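Local coordinates for competence/damage-inducible protein CinA (Agrobacterium tumefaciens, PDB 2A9S) that is of unknown function but belongs to the CinA competence/damage-inducible family, in which relatives deamidate nicotinamide mononucleotide, so a similar activity is possible, at residues A[27-32]-A[101-106]; A[88-93]-A[105-110]; A[118-123]-A[139-144]; A[124-129]-A[156-161]; A[132-137]-A[163-168]. One frame throughout, in Å; residues are numbered along the deposited sequence. Where two conformers were deposited one is given.

Interaction 1: residues A[27-32]-A[101-106]; sequences MVSTAE and NFAVAV
M27 O receives two backbone N-H groups from N101 and F102, where the facing strand begins: F102 N at 3.2 Å, nearly in line with the carbonyl, and N101 N in a weak, bent bond. The N101 side chain returns the grip, its OD1 accepting M27 N at 2.8 Å through a lone pair in the carbonyl plane. CG of N101 stands beside its own backbone N (chi1 -51°), which folds the carboxamide back toward M27 and ties down this end of the ladder. Beyond it runs a regular parallel pairing, with hydrogen bonds from S29 N to F102 O, V104 N to S29 O, A31 N to V104 O and V106 N to A31 O, all between 2.9 and 3.1 Å. S29 and A31 thus reach across with both N and O. On the face carrying V28, F102 and V106, T30 CG2 and V104 CG1 lie side by side, pointing the same way, 4.0 Å apart. On the other face A31 CB and A105 CB meet at 4.0 Å. T30 OG1 donates only weakly to E32 OE2; the E32 carboxylate is held chiefly by T35 OG1 and the backbone N of I39 and A40. Strand 53-59 continues the sheet past 28-32 and strand 123-130 past 102-108, helix 147-167 covers V28, F102 and V104, and helix 84-96 packs on A31, A103 and A105.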
# COMPACT_ATOMS: atom_id res chain seq x y z
N MET A 27 -15.27 -3.79 -7.41
CA MET A 27 -13.92 -3.33 -7.13
C MET A 27 -13.77 -3.05 -5.65
O MET A 27 -14.77 -2.82 -4.93
CB MET A 27 -13.55 -2.09 -7.94
CG MET A 27 -13.54 -2.32 -9.48
SD MET A 27 -12.88 -0.91 -10.41
CE MET A 27 -11.14 -1.34 -10.29
N VAL A 28 -12.50 -3.05 -5.21
CA VAL A 28 -12.17 -2.89 -3.80
C VAL A 28 -11.15 -1.77 -3.61
O VAL A 28 -10.30 -1.53 -4.50
CB VAL A 28 -11.60 -4.22 -3.20
CG1 VAL A 28 -10.37 -4.68 -3.96
CG2 VAL A 28 -11.32 -4.06 -1.68
N SER A 29 -11.23 -1.10 -2.48
CA SER A 29 -10.16 -0.20 -2.07
C SER A 29 -9.75 -0.57 -0.67
O SER A 29 -10.52 -1.16 0.08
CB SER A 29 -10.59 1.26 -2.14
OG SER A 29 -11.65 1.54 -1.26
N THR A 30 -8.51 -0.23 -0.32
CA THR A 30 -7.98 -0.64 0.97
C THR A 30 -7.48 0.58 1.67
O THR A 30 -6.98 1.52 1.01
CB THR A 30 -6.81 -1.67 0.77
OG1 THR A 30 -5.73 -1.05 0.08
CG2 THR A 30 -7.27 -2.87 -0.11
N ALA A 31 -7.55 0.57 3.00
CA ALA A 31 -7.04 1.65 3.81
C ALA A 31 -6.24 1.00 4.92
O ALA A 31 -6.83 0.29 5.73
CB ALA A 31 -8.17 2.45 4.41
N GLU A 32 -4.93 1.24 4.99
CA GLU A 32 -4.09 0.40 5.83
C GLU A 32 -3.23 1.23 6.76
O GLU A 32 -2.51 2.12 6.33
CB GLU A 32 -3.18 -0.48 4.96
CG GLU A 32 -3.97 -1.29 3.91
CD GLU A 32 -3.11 -2.24 3.17
OE1 GLU A 32 -2.33 -2.95 3.83
OE2 GLU A 32 -3.26 -2.27 1.92
N ASN A 101 -16.66 -0.55 -5.01
CA ASN A 101 -17.87 -0.99 -4.34
C ASN A 101 -17.70 -1.32 -2.86
O ASN A 101 -18.66 -1.16 -2.10
CB ASN A 101 -18.42 -2.21 -5.05
CG ASN A 101 -18.57 -2.00 -6.53
OD1 ASN A 101 -17.64 -2.23 -7.31
ND2 ASN A 101 -19.74 -1.51 -6.93
N PHE A 102 -16.52 -1.82 -2.47
CA PHE A 102 -16.23 -2.20 -1.07
C PHE A 102 -14.91 -1.58 -0.64
O PHE A 102 -13.99 -1.45 -1.46
CB PHE A 102 -16.07 -3.72 -0.92
CG PHE A 102 -17.23 -4.54 -1.46
CD1 PHE A 102 -18.53 -4.33 -1.02
CD2 PHE A 102 -17.00 -5.54 -2.41
CE1 PHE A 102 -19.61 -5.08 -1.52
CE2 PHE A 102 -18.05 -6.30 -2.92
CZ PHE A 102 -19.36 -6.08 -2.48
N ALA A 103 -14.79 -1.23 0.64
CA ALA A 103 -13.48 -0.83 1.18
C ALA A 103 -13.22 -1.66 2.43
O ALA A 103 -14.16 -2.05 3.16
CB ALA A 103 -13.41 0.65 1.50
N VAL A 104 -11.95 -1.99 2.65
CA VAL A 104 -11.56 -2.62 3.90
C VAL A 104 -10.50 -1.73 4.54
O VAL A 104 -9.58 -1.26 3.85
CB VAL A 104 -11.02 -4.09 3.70
CG1 VAL A 104 -9.84 -4.13 2.69
CG2 VAL A 104 -10.71 -4.77 5.10
N ALA A 105 -10.63 -1.53 5.86
CA ALA A 105 -9.75 -0.66 6.63
C ALA A 105 -9.22 -1.41 7.85
O ALA A 105 -9.97 -2.14 8.49
CB ALA A 105 -10.52 0.59 7.10
N VAL A 106 -7.94 -1.23 8.16
CA VAL A 106 -7.35 -1.88 9.34
C VAL A 106 -6.51 -0.88 10.12
O VAL A 106 -5.77 -0.06 9.52
CB VAL A 106 -6.51 -3.17 8.98
CG1 VAL A 106 -7.37 -4.18 8.22
CG2 VAL A 106 -5.22 -2.83 8.19

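Interaction 2: residues A[88-93]-A[105-110]; sequences LQMAHG and AVTGIA
M90 and A91 set helix 84-96 against A105 to T107 of the strand that follows it, the closing helix-to-strand step of a beta-alpha-beta crossover that leads from strand 53-59 to its parallel sheet-mate 102-108. The helix and strand axes approach to 7.3 Å and run at 150°, close to antiparallel. Apolar contact is densest at A105. Its methyl enters between two helix residues, with CB 3.6 Å from M90 CB and 3.9 Å from A91 CB, and it also meets the helix backbone itself at A91 N, 3.5 Å away. The small side chains of A91 and A105 let the two backbones come this close; their CA atoms are 4.9 Å apart. The second kind of contact is made by the thioether. The M90 chain runs along the strand as far as SD, and the bend at chi3 (68°) turns the methyl in toward the strand backbone. Its path crosses that of T107 at a slant, SD lying 4.0 Å from T107 CB. T107 OG1 makes its own hydrogen bond to A81 O, outside this pair of segments. The methyl reaches a backbone oxygen: M90 CE sits 3.5 Å from V106 O.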
# COMPACT_ATOMS: atom_id res chain seq x y z
N LEU A 88 -13.97 2.30 11.36
CA LEU A 88 -15.19 2.66 10.63
C LEU A 88 -15.00 3.91 9.77
O LEU A 88 -15.41 3.89 8.61
CB LEU A 88 -16.36 2.85 11.59
CG LEU A 88 -16.84 1.61 12.32
CD1 LEU A 88 -17.90 2.03 13.35
CD2 LEU A 88 -17.41 0.62 11.33
N GLN A 89 -14.39 4.96 10.29
CA GLN A 89 -14.17 6.19 9.51
C GLN A 89 -13.19 6.01 8.35
O GLN A 89 -13.41 6.52 7.25
CB GLN A 89 -13.74 7.36 10.39
CG GLN A 89 -14.90 7.80 11.27
CD GLN A 89 -14.63 9.09 11.99
OE1 GLN A 89 -13.49 9.54 12.07
NE2 GLN A 89 -15.68 9.66 12.57
N MET A 90 -12.12 5.25 8.60
CA MET A 90 -11.20 4.87 7.53
C MET A 90 -11.93 4.13 6.38
O MET A 90 -11.71 4.44 5.20
CB MET A 90 -10.07 3.99 8.08
CG MET A 90 -9.02 4.71 8.96
SD MET A 90 -7.77 3.61 9.75
CE MET A 90 -6.85 3.04 8.31
N ALA A 91 -12.79 3.18 6.73
CA ALA A 91 -13.47 2.36 5.73
C ALA A 91 -14.41 3.25 4.89
O ALA A 91 -14.44 3.17 3.65
CB ALA A 91 -14.27 1.22 6.43
N HIS A 92 -15.13 4.13 5.59
CA HIS A 92 -16.02 5.07 4.95
C HIS A 92 -15.25 6.01 4.02
O HIS A 92 -15.64 6.21 2.85
CB HIS A 92 -16.77 5.87 6.01
CG HIS A 92 -17.74 6.85 5.43
ND1 HIS A 92 -17.46 8.19 5.32
CD2 HIS A 92 -18.97 6.67 4.89
CE1 HIS A 92 -18.49 8.81 4.76
NE2 HIS A 92 -19.42 7.90 4.48
N GLY A 93 -14.16 6.59 4.53
CA GLY A 93 -13.28 7.44 3.71
C GLY A 93 -12.70 6.76 2.48
O GLY A 93 -12.69 7.33 1.37
N ALA A 105 -10.63 -1.53 5.86
CA ALA A 105 -9.75 -0.66 6.63
C ALA A 105 -9.22 -1.41 7.85
O ALA A 105 -9.97 -2.14 8.49
CB ALA A 105 -10.52 0.59 7.10
N VAL A 106 -7.94 -1.23 8.16
CA VAL A 106 -7.35 -1.88 9.34
C VAL A 106 -6.51 -0.88 10.12
O VAL A 106 -5.77 -0.06 9.52
CB VAL A 106 -6.51 -3.17 8.98
CG1 VAL A 106 -7.37 -4.18 8.22
CG2 VAL A 106 -5.22 -2.83 8.19
N THR A 107 -6.63 -0.94 11.46
CA THR A 107 -5.81 -0.10 12.31
C THR A 107 -5.46 -0.94 13.55
O THR A 107 -6.38 -1.50 14.20
CB THR A 107 -6.48 1.25 12.72
OG1 THR A 107 -5.59 1.97 13.59
CG2 THR A 107 -7.82 1.06 13.42
N GLY A 108 -4.17 -1.10 13.82
CA GLY A 108 -3.77 -1.97 14.94
C GLY A 108 -2.36 -1.74 15.42
O GLY A 108 -1.68 -0.81 14.95
N ILE A 109 -1.92 -2.63 16.34
CA ILE A 109 -0.60 -2.54 16.94
C ILE A 109 0.20 -3.78 16.58
O ILE A 109 -0.01 -4.84 17.17
CB ILE A 109 -0.68 -2.41 18.48
CG1 ILE A 109 -1.59 -1.23 18.83
CG2 ILE A 109 0.71 -2.26 19.05
CD1 ILE A 109 -2.03 -1.18 20.31
N ALA A 110 1.09 -3.66 15.61
CA ALA A 110 1.88 -4.82 15.17
C ALA A 110 3.07 -5.10 16.10
O ALA A 110 3.62 -6.20 16.13
CB ALA A 110 2.34 -4.67 13.69

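Interaction 3: residues A[118-123]-A[139-144]; sequences EKPVGL and EMRYGD
G122 and Y142 make the tight part of this contact, where the turn ahead of strand 123-130 meets the end of strand 135-141. Y142 N donates to G122 O over 2.8 Å in an almost straight bond (169°), although it comes from above the carbonyl plane. P120 to L123 form a type II beta turn, closed by L123 N to P120 O at 3.1 Å; G122 takes its positive-phi position (97°), and with no side chain in the way its CA comes to 3.5 Å from G143 O. L123 then faces R141 as a non-hydrogen-bonded antiparallel pair, L123 CA lying 3.3 Å from M140 O. Inward of the turn, Y142 turns its hydroxyl to T157 of helix 147-167.

The outer side is looser and wet. L123 CD1 lies over one face of the R141 guanidinium, offset toward its rim, while in a salt bridge NE (2.8 Å) and NH2 of R141 grip a single oxygen, E139 OE2, side-on and near the guanidinium plane. One water joins E118 O to R141 NH2; another is held by R141 NH1 and donates only weakly to E118 O. A third water links V121 O (2.9 Å) to G143 N (3.0 Å). E118, E139, R141 and D144 also touch crystal neighbours, which may influence their poses. With its charge probably offset by E139 in its own strand, R141 ties the turn through apolar cover and water, whereas the direct polar link between the segments is made by backbone.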
# COMPACT_ATOMS: atom_id res chain seq x y z
N GLU A 118 -4.81 -1.83 27.96
CA GLU A 118 -6.05 -1.57 27.25
C GLU A 118 -5.88 -1.85 25.76
O GLU A 118 -6.79 -2.34 25.13
CB GLU A 118 -6.51 -0.12 27.43
CG GLU A 118 -6.82 0.22 28.89
CD GLU A 118 -5.64 0.84 29.66
OE1 GLU A 118 -4.45 0.47 29.45
OE2 GLU A 118 -5.96 1.72 30.50
N LYS A 119 -4.71 -1.52 25.21
CA LYS A 119 -4.47 -1.69 23.77
C LYS A 119 -3.14 -2.47 23.58
O LYS A 119 -2.09 -1.87 23.37
CB LYS A 119 -4.48 -0.33 23.05
CG LYS A 119 -5.83 0.42 23.15
CD LYS A 119 -5.86 1.68 22.35
CE LYS A 119 -7.28 2.25 22.22
NZ LYS A 119 -7.80 2.69 23.54
N PRO A 120 -3.19 -3.80 23.75
CA PRO A 120 -1.95 -4.58 23.70
C PRO A 120 -1.44 -4.77 22.28
O PRO A 120 -2.22 -4.64 21.31
CB PRO A 120 -2.35 -5.93 24.29
CG PRO A 120 -3.86 -6.03 24.02
CD PRO A 120 -4.39 -4.62 24.04
N VAL A 121 -0.16 -5.07 22.15
CA VAL A 121 0.37 -5.56 20.88
C VAL A 121 -0.53 -6.70 20.39
O VAL A 121 -0.94 -7.55 21.17
CB VAL A 121 1.85 -6.00 21.02
CG1 VAL A 121 2.39 -6.59 19.69
CG2 VAL A 121 2.72 -4.78 21.48
N GLY A 122 -0.87 -6.68 19.09
CA GLY A 122 -1.71 -7.72 18.50
C GLY A 122 -3.20 -7.35 18.41
O GLY A 122 -3.98 -8.09 17.79
N LEU A 123 -3.59 -6.24 19.02
CA LEU A 123 -4.95 -5.73 18.92
C LEU A 123 -5.12 -5.06 17.56
O LEU A 123 -4.35 -4.16 17.21
CB LEU A 123 -5.23 -4.67 20.01
CG LEU A 123 -6.51 -3.87 19.80
CD1 LEU A 123 -7.75 -4.72 19.94
CD2 LEU A 123 -6.56 -2.67 20.73
N GLU A 139 -12.97 -6.94 16.02
CA GLU A 139 -11.82 -6.64 16.85
C GLU A 139 -11.07 -7.95 17.02
O GLU A 139 -11.64 -8.96 17.47
CB GLU A 139 -12.26 -6.10 18.21
CG GLU A 139 -11.11 -5.76 19.09
CD GLU A 139 -11.60 -5.37 20.46
OE1 GLU A 139 -12.57 -4.59 20.51
OE2 GLU A 139 -11.06 -5.87 21.46
N MET A 140 -9.81 -7.95 16.62
CA MET A 140 -8.96 -9.12 16.77
C MET A 140 -7.90 -8.84 17.82
O MET A 140 -7.47 -7.69 18.00
CB MET A 140 -8.31 -9.53 15.45
CG MET A 140 -9.33 -9.72 14.32
SD MET A 140 -10.53 -11.06 14.65
CE MET A 140 -9.55 -12.46 14.38
N ARG A 141 -7.53 -9.91 18.52
CA ARG A 141 -6.43 -9.88 19.50
C ARG A 141 -5.53 -11.05 19.18
O ARG A 141 -5.72 -12.17 19.65
CB ARG A 141 -6.98 -9.94 20.92
CG ARG A 141 -7.66 -8.64 21.28
CD ARG A 141 -8.59 -8.74 22.50
NE ARG A 141 -9.14 -7.40 22.73
CZ ARG A 141 -8.57 -6.46 23.49
NH1 ARG A 141 -7.44 -6.69 24.13
NH2 ARG A 141 -9.15 -5.28 23.62
N TYR A 142 -4.55 -10.81 18.32
CA TYR A 142 -3.73 -11.89 17.83
C TYR A 142 -2.66 -12.29 18.84
O TYR A 142 -2.04 -13.33 18.71
CB TYR A 142 -3.06 -11.48 16.51
CG TYR A 142 -4.03 -11.18 15.37
CD1 TYR A 142 -4.81 -12.20 14.79
CD2 TYR A 142 -4.14 -9.89 14.86
CE1 TYR A 142 -5.69 -11.92 13.73
CE2 TYR A 142 -4.99 -9.61 13.80
CZ TYR A 142 -5.76 -10.62 13.25
OH TYR A 142 -6.60 -10.32 12.20
N GLY A 143 -2.45 -11.44 19.85
CA GLY A 143 -1.41 -11.70 20.86
C GLY A 143 -0.07 -11.11 20.50
O GLY A 143 0.13 -10.58 19.40
N ASP A 144 0.88 -11.23 21.42
CA ASP A 144 2.20 -10.67 21.21
C ASP A 144 3.04 -11.70 20.45
O ASP A 144 3.99 -12.28 20.99
CB ASP A 144 2.79 -10.33 22.58
CG ASP A 144 4.06 -9.49 22.50
OD1 ASP A 144 4.39 -8.91 21.43
OD2 ASP A 144 4.72 -9.39 23.56
O HOH W 1 -6.99 -5.03 26.38
O HOH W 2 -9.40 -3.18 25.85
O HOH W 3 -3.42 -8.97 21.17

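Interaction 4: residues A[124-129]-A[156-161]; sequences VHLATK and RTALEM
L126 and M161 interlock where the long helix 147-167 packs nearly along an inner strand, 123-130, on one face of the alpha/beta sheet, the two axes 8.9 Å apart and inclined by only 24°. L126 CG stands beside its own backbone N, and chi2 of 89° swings CD2 up against the helix backbone, 3.5 Å from A158 N. That methyl also meets A158 CB at 4.0 Å and T157 CG2 at 3.8 Å; the L126 and T157 side chains cross at about a right angle. With OG1 beside its own N, bonded to A153 O and to the Y142 hydroxyl, T157 presents CG2 to the leucine.

M161 covers the root of the leucine, beside the part that meets T157 and A158. Its SD is 3.5 Å from L126 CB, and the bend at chi3 (65°) turns the methyl in to the strand backbone, CE 3.6 Å from L126 O. Nearer its root, M161 CB rests 3.7 Å from T128 CG2. T128 holds OG1 between its backbone N and carbonyl carbon and directs the methyl at the helix; the two side chains pass at a slant.

The interface is therefore held by methyl, methylene and thioether contacts. T157 has its hydroxyl bonded beyond the two segments, while T128 OG1 is buried without a hydrogen-bond partner in the model, a polar cost presumably repaid by the close packing around it.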
# COMPACT_ATOMS: atom_id res chain seq x y z
N VAL A 124 -6.13 -5.47 16.80
CA VAL A 124 -6.33 -4.88 15.48
C VAL A 124 -7.83 -4.70 15.30
O VAL A 124 -8.61 -5.61 15.58
CB VAL A 124 -5.79 -5.80 14.33
CG1 VAL A 124 -6.13 -5.19 12.92
CG2 VAL A 124 -4.28 -6.08 14.46
N HIS A 125 -8.23 -3.52 14.83
CA HIS A 125 -9.62 -3.25 14.48
C HIS A 125 -9.72 -3.28 12.96
O HIS A 125 -8.94 -2.62 12.27
CB HIS A 125 -10.05 -1.89 15.02
CG HIS A 125 -10.34 -1.91 16.50
ND1 HIS A 125 -11.52 -2.39 17.03
CD2 HIS A 125 -9.56 -1.58 17.56
CE1 HIS A 125 -11.48 -2.33 18.34
NE2 HIS A 125 -10.31 -1.82 18.69
N LEU A 126 -10.67 -4.07 12.45
CA LEU A 126 -10.89 -4.18 11.00
C LEU A 126 -12.32 -3.81 10.71
O LEU A 126 -13.26 -4.17 11.47
CB LEU A 126 -10.60 -5.60 10.48
CG LEU A 126 -9.23 -6.22 10.71
CD1 LEU A 126 -9.19 -6.97 12.05
CD2 LEU A 126 -8.89 -7.16 9.57
N ALA A 127 -12.52 -3.10 9.59
CA ALA A 127 -13.88 -2.71 9.19
C ALA A 127 -13.95 -2.82 7.67
O ALA A 127 -13.01 -2.44 6.96
CB ALA A 127 -14.20 -1.30 9.64
N THR A 128 -15.07 -3.34 7.18
CA THR A 128 -15.36 -3.29 5.75
C THR A 128 -16.68 -2.58 5.52
O THR A 128 -17.64 -2.78 6.29
CB THR A 128 -15.40 -4.70 5.13
OG1 THR A 128 -16.36 -5.50 5.83
CG2 THR A 128 -14.04 -5.38 5.22
N LYS A 129 -16.76 -1.76 4.47
CA LYS A 129 -18.01 -1.07 4.15
C LYS A 129 -18.40 -1.21 2.67
O LYS A 129 -17.54 -1.33 1.81
CB LYS A 129 -17.94 0.39 4.57
CG LYS A 129 -19.26 1.15 4.45
CD LYS A 129 -19.18 2.53 5.05
CE LYS A 129 -20.56 3.19 4.93
NZ LYS A 129 -20.63 4.42 5.75
N ARG A 156 -4.90 -11.78 6.42
CA ARG A 156 -5.85 -12.90 6.35
C ARG A 156 -7.28 -12.47 6.75
O ARG A 156 -8.26 -12.64 5.99
CB ARG A 156 -5.37 -14.05 7.23
CG ARG A 156 -6.39 -15.24 7.19
CD ARG A 156 -5.92 -16.41 8.04
NE ARG A 156 -4.68 -16.96 7.52
CZ ARG A 156 -3.51 -16.85 8.14
NH1 ARG A 156 -3.45 -16.24 9.33
NH2 ARG A 156 -2.40 -17.36 7.59
N THR A 157 -7.42 -11.89 7.93
CA THR A 157 -8.76 -11.51 8.41
C THR A 157 -9.41 -10.48 7.47
O THR A 157 -10.61 -10.57 7.21
CB THR A 157 -8.70 -10.98 9.85
OG1 THR A 157 -8.02 -11.94 10.68
CG2 THR A 157 -10.11 -10.69 10.39
N ALA A 158 -8.62 -9.51 7.00
CA ALA A 158 -9.09 -8.47 6.07
C ALA A 158 -9.70 -9.11 4.81
O ALA A 158 -10.81 -8.73 4.36
CB ALA A 158 -7.92 -7.57 5.70
N LEU A 159 -9.00 -10.11 4.27
CA LEU A 159 -9.47 -10.80 3.06
C LEU A 159 -10.73 -11.62 3.33
O LEU A 159 -11.67 -11.58 2.53
CB LEU A 159 -8.34 -11.64 2.44
CG LEU A 159 -7.09 -10.81 2.01
CD1 LEU A 159 -6.10 -11.75 1.35
CD2 LEU A 159 -7.40 -9.60 1.09
N GLU A 160 -10.76 -12.31 4.47
CA GLU A 160 -11.96 -13.03 4.94
C GLU A 160 -13.18 -12.12 5.00
O GLU A 160 -14.28 -12.49 4.52
CB GLU A 160 -11.70 -13.68 6.31
CG GLU A 160 -10.72 -14.85 6.21
CD GLU A 160 -10.27 -15.35 7.58
OE1 GLU A 160 -10.54 -14.67 8.61
OE2 GLU A 160 -9.64 -16.44 7.63
N MET A 161 -13.00 -10.92 5.54
CA MET A 161 -14.07 -9.94 5.65
C MET A 161 -14.57 -9.39 4.32
O MET A 161 -15.78 -9.19 4.16
CB MET A 161 -13.66 -8.80 6.58
CG MET A 161 -13.50 -9.23 8.03
SD MET A 161 -12.76 -7.94 9.05
CE MET A 161 -14.02 -6.65 9.00

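Interaction 5: residues A[132-137]-A[163-168]; sequences NGNVLH and IALNQA
L136 CD1 presses on the last turns of helix 147-167, 3.8 Å from L165 N and 4.1 Å from both A164 CB and L165 CB. L165 reaches back: its CG is anti to the backbone N (chi1 -176°), which carries CD1 over the start of the strand to within 3.8 Å of N134 O. The N134 and L165 side chains slide past one another in opposite directions, and the amide goes on to the end of the helix, where N134 ND2 touches A168 CB at 3.7 Å.

Around these contacts lies a water that joins loop and helix end. It donates to A168 O (2.7 Å) and accepts from N132 ND2 (3.0 Å), with a weaker bond from N134 ND2. A168 is the first residue to leave helical angles, though its N still bonds A164 O. The loop is shaped from within: N132 OD1 accepts N134 N at 2.7 Å, nearly straight at the hydrogen but tilted from the carbonyl plane, while G133 between them takes a positive phi. Farther out, L136 also packs on T128 of the adjoining strand, and L165 on T128 and F102.

The arrangement is an Asx turn in the loop of a beta hairpin, strands 123-130 and 135-141, with the start of the hairpin's second strand docked under the C-terminal end of the long helix that follows it.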
# COMPACT_ATOMS: atom_id res chain seq x y z
N ASN A 132 -24.02 0.34 -0.21
CA ASN A 132 -25.39 0.26 0.32
C ASN A 132 -25.48 0.56 1.82
O ASN A 132 -26.56 0.49 2.45
CB ASN A 132 -25.99 -1.13 0.03
CG ASN A 132 -25.37 -2.22 0.88
OD1 ASN A 132 -24.49 -1.97 1.71
ND2 ASN A 132 -25.86 -3.46 0.69
N GLY A 133 -24.33 0.88 2.42
CA GLY A 133 -24.27 1.19 3.85
C GLY A 133 -23.92 0.04 4.77
O GLY A 133 -23.57 0.27 5.93
N ASN A 134 -23.99 -1.20 4.28
CA ASN A 134 -23.62 -2.36 5.12
C ASN A 134 -22.15 -2.26 5.62
O ASN A 134 -21.24 -2.02 4.83
CB ASN A 134 -23.85 -3.67 4.36
CG ASN A 134 -23.92 -4.89 5.28
OD1 ASN A 134 -24.15 -4.77 6.50
ND2 ASN A 134 -23.71 -6.08 4.71
N VAL A 135 -21.96 -2.38 6.94
CA VAL A 135 -20.62 -2.36 7.55
C VAL A 135 -20.39 -3.63 8.37
O VAL A 135 -21.29 -4.07 9.10
CB VAL A 135 -20.42 -1.13 8.45
CG1 VAL A 135 -19.04 -1.16 9.10
CG2 VAL A 135 -20.59 0.16 7.65
N LEU A 136 -19.20 -4.20 8.28
CA LEU A 136 -18.79 -5.28 9.19
C LEU A 136 -17.55 -4.83 9.95
O LEU A 136 -16.66 -4.22 9.35
CB LEU A 136 -18.45 -6.55 8.41
CG LEU A 136 -19.56 -7.11 7.54
CD1 LEU A 136 -19.03 -8.31 6.77
CD2 LEU A 136 -20.78 -7.46 8.43
N HIS A 137 -17.50 -5.11 11.25
CA HIS A 137 -16.31 -4.81 12.07
C HIS A 137 -15.92 -6.00 12.94
O HIS A 137 -16.78 -6.69 13.48
CB HIS A 137 -16.48 -3.52 12.90
CG HIS A 137 -15.52 -3.40 14.06
ND1 HIS A 137 -15.83 -3.84 15.33
CD2 HIS A 137 -14.26 -2.89 14.13
CE1 HIS A 137 -14.82 -3.58 16.14
NE2 HIS A 137 -13.85 -3.02 15.44
N ILE A 163 -14.60 -11.04 1.52
CA ILE A 163 -15.43 -12.15 1.03
C ILE A 163 -16.79 -12.14 1.71
O ILE A 163 -17.82 -12.22 1.02
CB ILE A 163 -14.74 -13.51 1.20
CG1 ILE A 163 -13.51 -13.56 0.30
CG2 ILE A 163 -15.73 -14.69 0.87
CD1 ILE A 163 -12.43 -14.59 0.70
N ALA A 164 -16.81 -11.99 3.04
CA ALA A 164 -18.07 -11.99 3.80
C ALA A 164 -18.98 -10.82 3.43
O ALA A 164 -20.21 -11.00 3.30
CB ALA A 164 -17.78 -11.98 5.30
N LEU A 165 -18.38 -9.64 3.26
CA LEU A 165 -19.13 -8.43 2.88
C LEU A 165 -19.77 -8.62 1.51
O LEU A 165 -20.92 -8.23 1.33
CB LEU A 165 -18.25 -7.18 2.89
CG LEU A 165 -18.92 -5.83 2.61
CD1 LEU A 165 -19.77 -5.37 3.79
CD2 LEU A 165 -17.84 -4.78 2.30
N ASN A 166 -19.05 -9.25 0.57
CA ASN A 166 -19.65 -9.57 -0.73
C ASN A 166 -20.81 -10.58 -0.67
O ASN A 166 -21.83 -10.41 -1.35
CB ASN A 166 -18.61 -10.09 -1.71
CG ASN A 166 -19.21 -10.34 -3.10
OD1 ASN A 166 -19.99 -9.52 -3.61
ND2 ASN A 166 -18.86 -11.46 -3.71
N GLN A 167 -20.63 -11.64 0.12
CA GLN A 167 -21.67 -12.66 0.34
C GLN A 167 -22.96 -12.00 0.78
O GLN A 167 -24.05 -12.33 0.29
CB GLN A 167 -21.23 -13.67 1.40
CG GLN A 167 -20.13 -14.60 0.96
CD GLN A 167 -19.71 -15.58 2.06
OE1 GLN A 167 -19.95 -15.34 3.27
NE2 GLN A 167 -19.08 -16.69 1.66
N ALA A 168 -22.83 -11.04 1.69
CA ALA A 168 -23.94 -10.26 2.22
C ALA A 168 -24.57 -9.25 1.23
O ALA A 168 -25.40 -8.43 1.63
CB ALA A 168 -23.49 -9.54 3.50
O HOH W 4 -24.95 -5.86 2.20

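Overall arrangement
All five contacts build one layered alpha/beta domain around a mixed five-stranded sheet. Interactions 1 and 2 share A105 and V106, with centres about 9 Å apart. Interaction 4 lies about 9 Å from either, and strand 123-130 joins it to them: A105 N probably bonds A127 O at 2.8 Å. Helix 84-96 (interaction 2) and helix 147-167 (interactions 4 and 5) cover opposite faces of the sheet. Interactions 3 and 5 mark the two ends of strand 135-141, outermost in this chain, about 23 Å apart between centres; interaction 4 lies between them, linked by Y142 OH to T157 OG1 (2.6 Å) and by H125 ND1 to H137 NE2 (2.9 Å).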